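PDB 1Y8C: S-adenosylmethionine-dependent methyltransferase from Clostridium acetobutylicum, which probably transfers methyl groups from S-adenosylmethionine to an acceptor molecule. Local coordinates for residues C107-N113 with F138-N143; V223-S227 with E236-Y240; L121-F125 with I208-H214; T62-S68 with P86-D92. All coordinates share one frame; numbering follows the deposited sequence.

Contact 1 (C107-N113 with F138-N143)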
# COMPACT_ATOMS: atom_id res chain seq x y z
N CYS A 107 -2.20 2.61 -4.41
CA CYS A 107 -1.25 2.72 -3.33
C CYS A 107 -1.88 1.94 -2.20
O CYS A 107 -2.74 2.44 -1.47
CB CYS A 107 -1.05 4.18 -2.93
SG CYS A 107 0.21 4.36 -1.69
N CYS A 108 -1.45 0.69 -2.09
CA CYS A 108 -2.01 -0.23 -1.11
C CYS A 108 -1.07 -0.61 0.05
O CYS A 108 -0.03 0.02 0.25
CB CYS A 108 -2.46 -1.50 -1.85
SG CYS A 108 -3.46 -1.11 -3.34
N LEU A 109 -1.48 -1.62 0.82
CA LEU A 109 -0.70 -2.12 1.95
C LEU A 109 -0.33 -1.04 2.95
O LEU A 109 0.82 -0.95 3.37
CB LEU A 109 0.57 -2.80 1.44
CG LEU A 109 0.34 -4.02 0.54
CD1 LEU A 109 1.66 -4.51 -0.02
CD2 LEU A 109 -0.35 -5.12 1.36
N ASP A 110 -1.31 -0.24 3.32
CA ASP A 110 -1.13 0.85 4.27
C ASP A 110 0.10 1.73 4.07
O ASP A 110 0.62 2.31 5.04
CB ASP A 110 -1.18 0.33 5.74
CG ASP A 110 -0.42 -0.98 5.95
OD1 ASP A 110 -0.93 -2.04 5.56
OD2 ASP A 110 0.68 -0.96 6.53
N SER A 111 0.56 1.89 2.83
CA SER A 111 1.73 2.73 2.59
C SER A 111 1.47 4.18 2.98
O SER A 111 2.35 4.86 3.50
CB SER A 111 2.16 2.65 1.13
OG SER A 111 2.81 1.41 0.89
N THR A 112 0.26 4.65 2.73
CA THR A 112 -0.13 6.00 3.09
C THR A 112 0.13 6.29 4.57
O THR A 112 0.45 7.42 4.93
CB THR A 112 -1.63 6.23 2.76
OG1 THR A 112 -1.82 6.11 1.34
CG2 THR A 112 -2.11 7.60 3.23
N ASN A 113 0.01 5.30 5.45
CA ASN A 113 0.26 5.58 6.86
C ASN A 113 1.71 5.91 7.18
O ASN A 113 1.99 6.46 8.23
CB ASN A 113 -0.18 4.41 7.76
CG ASN A 113 -1.66 4.13 7.68
OD1 ASN A 113 -2.11 3.42 6.79
ND2 ASN A 113 -2.42 4.70 8.61
N PHE A 138 -8.27 6.84 -8.44
CA PHE A 138 -7.16 6.65 -7.51
C PHE A 138 -7.64 5.81 -6.33
O PHE A 138 -8.55 6.20 -5.60
CB PHE A 138 -6.63 8.01 -7.01
CG PHE A 138 -5.64 7.90 -5.86
CD1 PHE A 138 -4.70 6.86 -5.83
CD2 PHE A 138 -5.62 8.86 -4.84
CE1 PHE A 138 -3.76 6.75 -4.79
CE2 PHE A 138 -4.69 8.77 -3.80
CZ PHE A 138 -3.75 7.71 -3.77
N ILE A 139 -7.01 4.65 -6.15
CA ILE A 139 -7.37 3.72 -5.08
C ILE A 139 -6.22 3.49 -4.09
O ILE A 139 -5.10 3.14 -4.49
CB ILE A 139 -7.82 2.36 -5.69
CG1 ILE A 139 -9.03 2.60 -6.60
CG2 ILE A 139 -8.17 1.38 -4.61
CD1 ILE A 139 -9.56 1.35 -7.28
N PHE A 140 -6.49 3.68 -2.81
CA PHE A 140 -5.47 3.48 -1.78
C PHE A 140 -6.13 3.05 -0.48
O PHE A 140 -7.31 3.30 -0.26
CB PHE A 140 -4.69 4.78 -1.55
CG PHE A 140 -5.47 5.85 -0.83
CD1 PHE A 140 -5.34 6.03 0.54
CD2 PHE A 140 -6.33 6.69 -1.53
CE1 PHE A 140 -6.04 7.04 1.20
CE2 PHE A 140 -7.05 7.71 -0.87
CZ PHE A 140 -6.90 7.88 0.49
N ASP A 141 -5.36 2.40 0.40
CA ASP A 141 -5.93 1.99 1.67
C ASP A 141 -5.06 2.45 2.82
O ASP A 141 -3.91 2.81 2.63
CB ASP A 141 -6.07 0.47 1.75
CG ASP A 141 -4.73 -0.24 1.81
OD1 ASP A 141 -4.04 -0.15 2.85
OD2 ASP A 141 -4.38 -0.90 0.81
N ILE A 142 -5.64 2.43 4.01
CA ILE A 142 -4.91 2.83 5.20
C ILE A 142 -5.35 1.94 6.35
O ILE A 142 -6.41 1.31 6.30
CB ILE A 142 -5.21 4.28 5.59
CG1 ILE A 142 -6.66 4.40 6.08
CG2 ILE A 142 -4.93 5.20 4.41
CD1 ILE A 142 -7.00 5.76 6.67
N ASN A 143 -4.51 1.87 7.37
CA ASN A 143 -4.87 1.11 8.55
C ASN A 143 -5.72 2.12 9.27
O ASN A 143 -5.40 3.32 9.30
CB ASN A 143 -3.64 0.73 9.37
CG ASN A 143 -3.01 -0.57 8.89
OD1 ASN A 143 -3.71 -1.54 8.58
ND2 ASN A 143 -1.68 -0.61 8.85
O HOH W 1 -1.82 3.09 1.17
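Cys107 and Phe140 face each other on neighbouring parallel strands, and backbone bonds flank the pair. Cys107 N gives to Ile139 O at 2.9 Å, and Asp141 N gives to Cys107 O at 3.2 Å. Strand 104-107 ends here. The chain then makes a type I' turn from Cys108 to Ser111 but stays beside strand 136-143.

Beyond this point side chains and a water carry the polar bonds. Asp141 has CG between its own backbone N and carbonyl carbon (chi1 69°), which swings the carboxylate against the turn. Its OD1 takes Asp110 N at 2.8 Å on the syn side, and OD2 takes a weak bond from Leu109 N. Asn113 grips the end of the strand. Its OD1 accepts Asn143 N at 2.9 Å, with the donor tilted 26° from the carbonyl plane, and its ND2 returns a weak bond to Asn143 O. Water 1 gives to Cys107 O and Asp141 O and accepts from Thr112 N, bridging loop and strand.

Apolar contacts form on the face that carries Cys107 and Phe140. Cys107 CB meets Phe140 CB at 3.9 Å and the edge of the Phe138 ring. Thr112 CB lies 3.8 Å from Ile142 CG2.

Two carboxylates are buried close together, with Asp110 OD1 and Asp141 OD1 4.5 Å apart. Arg237 NH1 makes salt bridges to both, Arg15 adds one to Asp110, and Tyr226 OH is hydrogen-bonded to Asp141 OD2. The positive groups probably offset the repulsion, and Arg237 ties this loop, at the C-terminal end of the parallel strands, to strand 237-244.

Contact 2 (V223-S227 with E236-Y240); sequences VDCYS and ERITY
This is the loop end of the antiparallel pair 217-224 and 237-244, at one edge of the class I methyltransferase-like sheet. Val223 and Thr239 are a hydrogen-bonded pair. Val223 N gives to Thr239 O at 3.1 Å, and Thr239 N gives to Val223 O at 3.0 Å. Asp224 and Ile238 form the next, non-hydrogen-bonded pair. Cys225 N then reaches Arg237 O at 2.6 Å, close to the line of that carbonyl.

After this bond the chain leaves the strand, and Cys225 and Tyr226 both take positive phi values. Tyr226 comes back across Thr239. Its N gives to Thr239 OG1 at 3.1 Å. The same OG1 lies 3.0 Å above the plane of the Tyr226 ring, offset toward the rim. Thr239 has OG1 beside its own backbone N and CG2 anti to it (chi1 -66°). This brings the methyl over the ring as well, in a CH-pi contact with CG2 4.0 Å from the Tyr226 centroid.

In the fold, strand 237-244 is inserted between strands 136-143 and 217-224 and runs antiparallel to both. Tyr226 and Arg237 point from this pair into the protein. Tyr226 stacks on Trp23 and bonds to Asp141 through OH. Arg237 makes salt bridges to Asp141, Asp110 and Asp17. Cys225 SG packs on the Arg237 stem, 3.7 Å from CD, and comes to the guanidinium at its edge.

Next to the connecting loop, water 2 gives to Asp224 OD1 and accepts from Arg237 N at 2.9 Å. The other oxygen, Asp224 OD2, is hydrogen-bonded to Thr235 OG1.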
# COMPACT_ATOMS: atom_id res chain seq x y z
N VAL A 223 -15.00 2.05 1.48
CA VAL A 223 -15.41 0.73 1.95
C VAL A 223 -14.46 0.07 2.94
O VAL A 223 -13.41 0.61 3.29
CB VAL A 223 -15.59 -0.23 0.77
CG1 VAL A 223 -16.55 0.38 -0.24
CG2 VAL A 223 -14.23 -0.54 0.14
N ASP A 224 -14.85 -1.13 3.37
CA ASP A 224 -14.07 -1.91 4.32
C ASP A 224 -13.18 -2.93 3.62
O ASP A 224 -13.65 -3.83 2.94
CB ASP A 224 -15.00 -2.65 5.28
CG ASP A 224 -14.25 -3.30 6.43
OD1 ASP A 224 -13.25 -4.03 6.18
OD2 ASP A 224 -14.67 -3.11 7.60
N CYS A 225 -11.88 -2.75 3.80
CA CYS A 225 -10.88 -3.64 3.24
C CYS A 225 -11.22 -4.31 1.91
O CYS A 225 -11.51 -5.51 1.87
CB CYS A 225 -10.52 -4.69 4.26
SG CYS A 225 -9.06 -5.64 3.84
N TYR A 226 -11.17 -3.53 0.84
CA TYR A 226 -11.42 -3.98 -0.54
C TYR A 226 -12.65 -4.88 -0.76
O TYR A 226 -12.54 -6.02 -1.22
CB TYR A 226 -10.16 -4.66 -1.09
CG TYR A 226 -8.95 -3.75 -1.15
CD1 TYR A 226 -8.17 -3.50 -0.01
CD2 TYR A 226 -8.61 -3.08 -2.33
CE1 TYR A 226 -7.10 -2.61 -0.05
CE2 TYR A 226 -7.55 -2.19 -2.38
CZ TYR A 226 -6.79 -1.95 -1.24
OH TYR A 226 -5.77 -1.02 -1.29
N SER A 227 -13.82 -4.34 -0.46
CA SER A 227 -15.06 -5.08 -0.64
C SER A 227 -16.18 -4.06 -0.58
O SER A 227 -15.96 -2.91 -0.20
CB SER A 227 -15.24 -6.12 0.47
OG SER A 227 -15.57 -5.49 1.70
N GLU A 236 -10.68 -2.41 10.31
CA GLU A 236 -9.25 -2.30 10.48
C GLU A 236 -8.52 -1.74 9.27
O GLU A 236 -7.42 -1.20 9.40
CB GLU A 236 -8.66 -3.66 10.84
CG GLU A 236 -9.27 -4.27 12.07
CD GLU A 236 -8.42 -5.39 12.64
OE1 GLU A 236 -7.54 -5.91 11.91
OE2 GLU A 236 -8.62 -5.74 13.83
N ARG A 237 -9.11 -1.88 8.09
CA ARG A 237 -8.47 -1.39 6.87
C ARG A 237 -9.48 -0.71 5.97
O ARG A 237 -10.41 -1.34 5.48
CB ARG A 237 -7.79 -2.55 6.12
CG ARG A 237 -6.98 -2.09 4.92
CD ARG A 237 -6.28 -3.23 4.19
NE ARG A 237 -5.26 -3.88 5.00
CZ ARG A 237 -4.03 -3.43 5.20
NH1 ARG A 237 -3.62 -2.29 4.65
NH2 ARG A 237 -3.18 -4.12 5.97
N ILE A 238 -9.30 0.58 5.75
CA ILE A 238 -10.21 1.33 4.92
C ILE A 238 -9.71 1.55 3.50
O ILE A 238 -8.58 2.01 3.29
CB ILE A 238 -10.51 2.70 5.58
CG1 ILE A 238 -11.18 2.47 6.94
CG2 ILE A 238 -11.35 3.54 4.64
CD1 ILE A 238 -11.38 3.70 7.80
N THR A 239 -10.53 1.20 2.52
CA THR A 239 -10.14 1.40 1.14
C THR A 239 -10.88 2.57 0.53
O THR A 239 -12.10 2.54 0.41
CB THR A 239 -10.39 0.15 0.29
OG1 THR A 239 -9.53 -0.92 0.73
CG2 THR A 239 -10.08 0.47 -1.18
N TYR A 240 -10.14 3.60 0.15
CA TYR A 240 -10.72 4.78 -0.47
C TYR A 240 -10.63 4.70 -1.99
O TYR A 240 -9.67 4.16 -2.55
CB TYR A 240 -10.00 6.05 -0.03
CG TYR A 240 -10.37 6.58 1.33
CD1 TYR A 240 -9.67 6.17 2.47
CD2 TYR A 240 -11.38 7.53 1.48
CE1 TYR A 240 -9.97 6.69 3.73
CE2 TYR A 240 -11.69 8.06 2.73
CZ TYR A 240 -10.98 7.63 3.85
OH TYR A 240 -11.28 8.18 5.07
O HOH W 2 -10.92 -4.11 7.86

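Contact 3 (L121-F125 with I208-H214); sequences LKKYF and IEKYLKH
Leu212 sets its CD2 methyl squarely over one face of the Phe125 ring, 3.6 Å from the centroid and 5° off the normal. Tyr211 meets the same ring in its plane, with CB 3.8 Å from Phe125 CE1. The ring is therefore held both on a face and at an edge.

Two residues of helix 118-129 meet the Tyr211 ring obliquely from the same side, near its two CD corners. Leu121 CD2 comes within 3.6 Å of Tyr211 CD1, and Lys122 CE within 3.7 Å of Tyr211 CD2. The Lys122 chain is extended beyond CG, so its methylenes run past both aromatic groups. Lys122 CD sits over the centre of the His214 ring at 3.9 Å, a CH-pi contact. The chain ends near Lys210, with the two NZ atoms 4.3 Å apart. Some repulsion is likely there, toward the surface.

The short helix segments run 8.7 Å apart at a crossing angle of -51°. Both helices pack on the sheet face that carries Phe138 and Ile142. Tyr124 of helix 118-129 touches Phe138. Helix 205-214 places Ile208 on Ile142 and Tyr240, and Leu212 on Tyr240, Val242 and Ile219.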
# COMPACT_ATOMS: atom_id res chain seq x y z
N LEU A 121 1.63 14.51 3.57
CA LEU A 121 0.47 13.74 3.13
C LEU A 121 -0.33 14.59 2.16
O LEU A 121 -0.92 14.08 1.20
CB LEU A 121 -0.39 13.33 4.32
CG LEU A 121 -1.55 12.37 4.03
CD1 LEU A 121 -1.04 11.04 3.50
CD2 LEU A 121 -2.33 12.17 5.29
N LYS A 122 -0.36 15.90 2.41
CA LYS A 122 -1.07 16.83 1.54
C LYS A 122 -0.35 16.89 0.20
O LYS A 122 -0.98 16.81 -0.85
CB LYS A 122 -1.12 18.22 2.18
CG LYS A 122 -2.24 18.38 3.21
CD LYS A 122 -2.20 19.73 3.92
CE LYS A 122 -3.30 19.81 4.98
NZ LYS A 122 -3.17 20.98 5.91
N LYS A 123 0.97 17.01 0.25
CA LYS A 123 1.78 17.06 -0.96
C LYS A 123 1.52 15.80 -1.77
O LYS A 123 1.37 15.83 -3.00
CB LYS A 123 3.26 17.18 -0.60
CG LYS A 123 3.60 18.52 0.04
CD LYS A 123 5.06 18.65 0.47
CE LYS A 123 6.04 18.70 -0.71
NZ LYS A 123 6.29 17.39 -1.37
N TYR A 124 1.45 14.68 -1.06
CA TYR A 124 1.17 13.38 -1.64
C TYR A 124 -0.15 13.39 -2.43
O TYR A 124 -0.16 13.12 -3.62
CB TYR A 124 1.13 12.36 -0.50
CG TYR A 124 0.55 11.01 -0.83
CD1 TYR A 124 1.22 10.13 -1.67
CD2 TYR A 124 -0.65 10.60 -0.25
CE1 TYR A 124 0.71 8.85 -1.91
CE2 TYR A 124 -1.17 9.34 -0.48
CZ TYR A 124 -0.48 8.46 -1.30
OH TYR A 124 -0.99 7.20 -1.49
N PHE A 125 -1.26 13.72 -1.77
CA PHE A 125 -2.55 13.76 -2.46
C PHE A 125 -2.49 14.71 -3.63
O PHE A 125 -3.06 14.43 -4.69
CB PHE A 125 -3.67 14.18 -1.50
CG PHE A 125 -4.07 13.10 -0.52
CD1 PHE A 125 -4.54 13.44 0.75
CD2 PHE A 125 -3.96 11.75 -0.85
CE1 PHE A 125 -4.88 12.46 1.66
CE2 PHE A 125 -4.30 10.77 0.06
CZ PHE A 125 -4.76 11.12 1.32
N ILE A 208 -8.51 12.47 6.88
CA ILE A 208 -8.19 12.02 5.54
C ILE A 208 -9.11 12.72 4.55
O ILE A 208 -8.66 13.24 3.53
CB ILE A 208 -8.37 10.50 5.40
CG1 ILE A 208 -7.29 9.78 6.22
CG2 ILE A 208 -8.31 10.11 3.93
CD1 ILE A 208 -5.88 9.95 5.69
N GLU A 209 -10.40 12.72 4.86
CA GLU A 209 -11.38 13.35 4.00
C GLU A 209 -11.02 14.81 3.76
O GLU A 209 -11.11 15.30 2.63
CB GLU A 209 -12.77 13.21 4.63
CG GLU A 209 -13.57 12.03 4.05
CD GLU A 209 -13.93 10.95 5.07
OE1 GLU A 209 -14.76 11.22 5.97
OE2 GLU A 209 -13.39 9.82 4.96
N LYS A 210 -10.59 15.50 4.82
CA LYS A 210 -10.21 16.91 4.70
C LYS A 210 -8.97 17.04 3.80
O LYS A 210 -8.97 17.82 2.85
CB LYS A 210 -9.94 17.51 6.08
CG LYS A 210 -9.80 19.03 6.07
CD LYS A 210 -9.63 19.64 7.47
CE LYS A 210 -8.23 19.45 8.04
NZ LYS A 210 -7.18 20.23 7.30
N TYR A 211 -7.92 16.28 4.10
CA TYR A 211 -6.69 16.31 3.32
C TYR A 211 -6.93 15.93 1.87
O TYR A 211 -6.23 16.40 0.98
CB TYR A 211 -5.66 15.37 3.94
CG TYR A 211 -5.26 15.73 5.35
CD1 TYR A 211 -4.62 14.80 6.18
CD2 TYR A 211 -5.50 17.01 5.86
CE1 TYR A 211 -4.24 15.14 7.48
CE2 TYR A 211 -5.12 17.36 7.16
CZ TYR A 211 -4.49 16.42 7.96
OH TYR A 211 -4.08 16.78 9.23
N LEU A 212 -7.91 15.07 1.62
CA LEU A 212 -8.21 14.68 0.25
C LEU A 212 -8.74 15.89 -0.50
O LEU A 212 -8.23 16.23 -1.56
CB LEU A 212 -9.27 13.58 0.22
CG LEU A 212 -8.77 12.14 0.34
CD1 LEU A 212 -9.97 11.21 0.30
CD2 LEU A 212 -7.82 11.83 -0.80
N LYS A 213 -9.76 16.53 0.06
CA LYS A 213 -10.37 17.71 -0.55
C LYS A 213 -9.30 18.75 -0.85
O LYS A 213 -9.34 19.43 -1.87
CB LYS A 213 -11.42 18.31 0.39
CG LYS A 213 -12.74 17.55 0.44
CD LYS A 213 -13.56 17.78 -0.82
CE LYS A 213 -15.01 17.32 -0.66
NZ LYS A 213 -15.86 17.82 -1.78
N HIS A 214 -8.33 18.86 0.05
CA HIS A 214 -7.24 19.80 -0.12
C HIS A 214 -6.52 19.48 -1.43
O HIS A 214 -6.01 20.38 -2.10
CB HIS A 214 -6.30 19.69 1.08
CG HIS A 214 -5.13 20.62 1.03
ND1 HIS A 214 -4.06 20.44 0.19
CD2 HIS A 214 -4.87 21.75 1.74
CE1 HIS A 214 -3.18 21.41 0.38
NE2 HIS A 214 -3.65 22.22 1.31

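Contact 4 (T62-S68 with P86-D92)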
# COMPACT_ATOMS: atom_id res chain seq x y z
N THR A 62 2.41 0.48 -17.85
CA THR A 62 2.45 0.47 -16.40
C THR A 62 3.71 1.10 -15.83
O THR A 62 4.81 0.95 -16.37
CB THR A 62 2.35 -0.98 -15.85
OG1 THR A 62 1.16 -1.60 -16.35
CG2 THR A 62 2.32 -0.98 -14.34
N TRP A 63 3.54 1.80 -14.72
CA TRP A 63 4.64 2.43 -14.00
C TRP A 63 4.56 1.98 -12.55
O TRP A 63 3.49 2.00 -11.95
CB TRP A 63 4.55 3.94 -14.07
CG TRP A 63 5.01 4.49 -15.35
CD1 TRP A 63 4.36 4.46 -16.54
CD2 TRP A 63 6.23 5.20 -15.57
NE1 TRP A 63 5.10 5.11 -17.51
CE2 TRP A 63 6.25 5.57 -16.93
CE3 TRP A 63 7.31 5.56 -14.75
CZ2 TRP A 63 7.32 6.28 -17.50
CZ3 TRP A 63 8.36 6.26 -15.31
CH2 TRP A 63 8.36 6.62 -16.67
N ALA A 64 5.70 1.56 -12.02
CA ALA A 64 5.79 1.10 -10.64
C ALA A 64 6.84 1.94 -9.93
O ALA A 64 7.98 2.03 -10.37
CB ALA A 64 6.19 -0.37 -10.62
N VAL A 65 6.45 2.55 -8.81
CA VAL A 65 7.35 3.40 -8.05
C VAL A 65 7.45 2.94 -6.61
O VAL A 65 6.46 2.57 -5.99
CB VAL A 65 6.85 4.84 -8.06
CG1 VAL A 65 7.83 5.73 -7.33
CG2 VAL A 65 6.65 5.30 -9.50
N ASP A 66 8.67 2.95 -6.07
CA ASP A 66 8.90 2.56 -4.69
C ASP A 66 10.20 3.17 -4.23
O ASP A 66 11.11 3.35 -5.03
CB ASP A 66 8.96 1.03 -4.57
CG ASP A 66 8.78 0.54 -3.13
OD1 ASP A 66 9.70 0.74 -2.30
OD2 ASP A 66 7.71 -0.04 -2.83
N LEU A 67 10.29 3.49 -2.95
CA LEU A 67 11.49 4.11 -2.41
C LEU A 67 12.62 3.11 -2.21
O LEU A 67 13.79 3.46 -2.29
CB LEU A 67 11.16 4.77 -1.08
CG LEU A 67 12.25 5.60 -0.40
CD1 LEU A 67 12.59 6.83 -1.24
CD2 LEU A 67 11.73 6.02 0.97
N SER A 68 12.27 1.85 -1.96
CA SER A 68 13.28 0.83 -1.73
C SER A 68 13.93 0.26 -2.98
O SER A 68 13.32 -0.54 -3.69
CB SER A 68 12.67 -0.33 -0.94
OG SER A 68 13.63 -1.37 -0.75
N PRO A 86 6.88 -3.22 -17.11
CA PRO A 86 6.42 -1.92 -16.61
C PRO A 86 7.61 -0.99 -16.32
O PRO A 86 8.69 -1.45 -15.95
CB PRO A 86 5.65 -2.30 -15.33
CG PRO A 86 6.37 -3.52 -14.86
CD PRO A 86 6.59 -4.29 -16.14
N ARG A 87 7.42 0.32 -16.51
CA ARG A 87 8.50 1.28 -16.25
C ARG A 87 8.69 1.44 -14.75
O ARG A 87 7.72 1.67 -14.02
CB ARG A 87 8.17 2.65 -16.84
CG ARG A 87 7.85 2.67 -18.33
CD ARG A 87 9.00 2.14 -19.17
NE ARG A 87 8.88 2.59 -20.55
CZ ARG A 87 9.43 3.70 -21.03
NH1 ARG A 87 10.15 4.49 -20.24
NH2 ARG A 87 9.26 4.03 -22.30
N LEU A 88 9.93 1.35 -14.28
CA LEU A 88 10.19 1.48 -12.85
C LEU A 88 10.86 2.81 -12.48
O LEU A 88 11.52 3.45 -13.31
CB LEU A 88 11.05 0.30 -12.39
CG LEU A 88 10.54 -1.10 -12.74
CD1 LEU A 88 11.55 -2.14 -12.28
CD2 LEU A 88 9.20 -1.35 -12.09
N ALA A 89 10.67 3.25 -11.25
CA ALA A 89 11.29 4.49 -10.79
C ALA A 89 11.35 4.54 -9.27
O ALA A 89 10.36 4.32 -8.59
CB ALA A 89 10.54 5.71 -11.34
N CYS A 90 12.55 4.82 -8.75
CA CYS A 90 12.76 4.91 -7.32
C CYS A 90 12.54 6.36 -6.90
O CYS A 90 13.34 7.22 -7.24
CB CYS A 90 14.18 4.47 -6.97
SG CYS A 90 14.43 4.10 -5.22
N GLN A 91 11.45 6.62 -6.19
CA GLN A 91 11.13 7.98 -5.74
C GLN A 91 10.30 7.96 -4.49
O GLN A 91 9.66 6.96 -4.16
CB GLN A 91 10.33 8.72 -6.81
CG GLN A 91 11.09 9.00 -8.07
CD GLN A 91 10.24 9.68 -9.11
OE1 GLN A 91 9.17 10.20 -8.82
NE2 GLN A 91 10.74 9.70 -10.33
N ASP A 92 10.30 9.09 -3.78
CA ASP A 92 9.51 9.23 -2.57
C ASP A 92 8.11 9.72 -2.98
O ASP A 92 7.98 10.76 -3.63
CB ASP A 92 10.16 10.25 -1.63
CG ASP A 92 9.27 10.63 -0.46
OD1 ASP A 92 8.80 9.71 0.26
OD2 ASP A 92 9.03 11.84 -0.26
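Trp63 has CG anti to its carbonyl carbon (chi1 -79°), which lays the indole beside Arg87. Arg87 has CG anti to its own carbonyl carbon (chi1 -56°), which keeps CG along the ring beside CB. Arg87 CB stands over the six-membered ring, 3.5 Å from its centroid and 13° off the normal, a CH-pi contact. Arg87 CG lies 3.6 Å from Trp63 CE2. Phe102 meets the indole at a steep angle.

The backbones beneath form a parallel ladder. Arg87 N gives to Thr62 O at 2.7 Å, and Ala64 N gives to Arg87 O at 2.8 Å. Ala89 N then gives to Ala64 O at 3.1 Å. The bonds from Asp66 N to Ala89 O and from Gln91 N to Asp66 O are weak, as the strands give way to loops.

These are the two strands of a beta-alpha-beta crossover through helix 69-81, and strand 87-89 is one of the two edge strands of the sheet. Ala64 and Leu88 share the face toward that helix, with Ala64 CB 3.5 Å from Leu88 CD2. Val65 CG1 lies on the other face, 3.2 Å from Ala89 O.

Beyond the strand, Asp66 makes an Asx turn: its OD1 takes Ser68 N at 2.8 Å through the anti lone pair. Asp66 OD2 accepts from Gly47 N in the glycine-rich loop after strand 40-44. Ser68 is the N-cap of helix 69-81, its OG bonded to Met71 N.

Contacts 1, 2 and 4 lie on one seven-stranded mixed sheet, and contact 3 joins two helices packed on it. Contact 4 comes first in the chain and sits at the edge with strand 87-89. Contact 2 comes last, at the far edge, its centre about 24 Å from that of contact 4. Contact 1 lies between them near the middle of the protein. It touches contact 2 (centres about 10 Å apart) through Asp141, and contact 3 (about 13 Å) through Tyr124. Segments of contacts 1 and 3 alternate along the chain. Tyr240 OH and Glu209 link contacts 2 and 3. Together they span a Rossmann-like methyltransferase core.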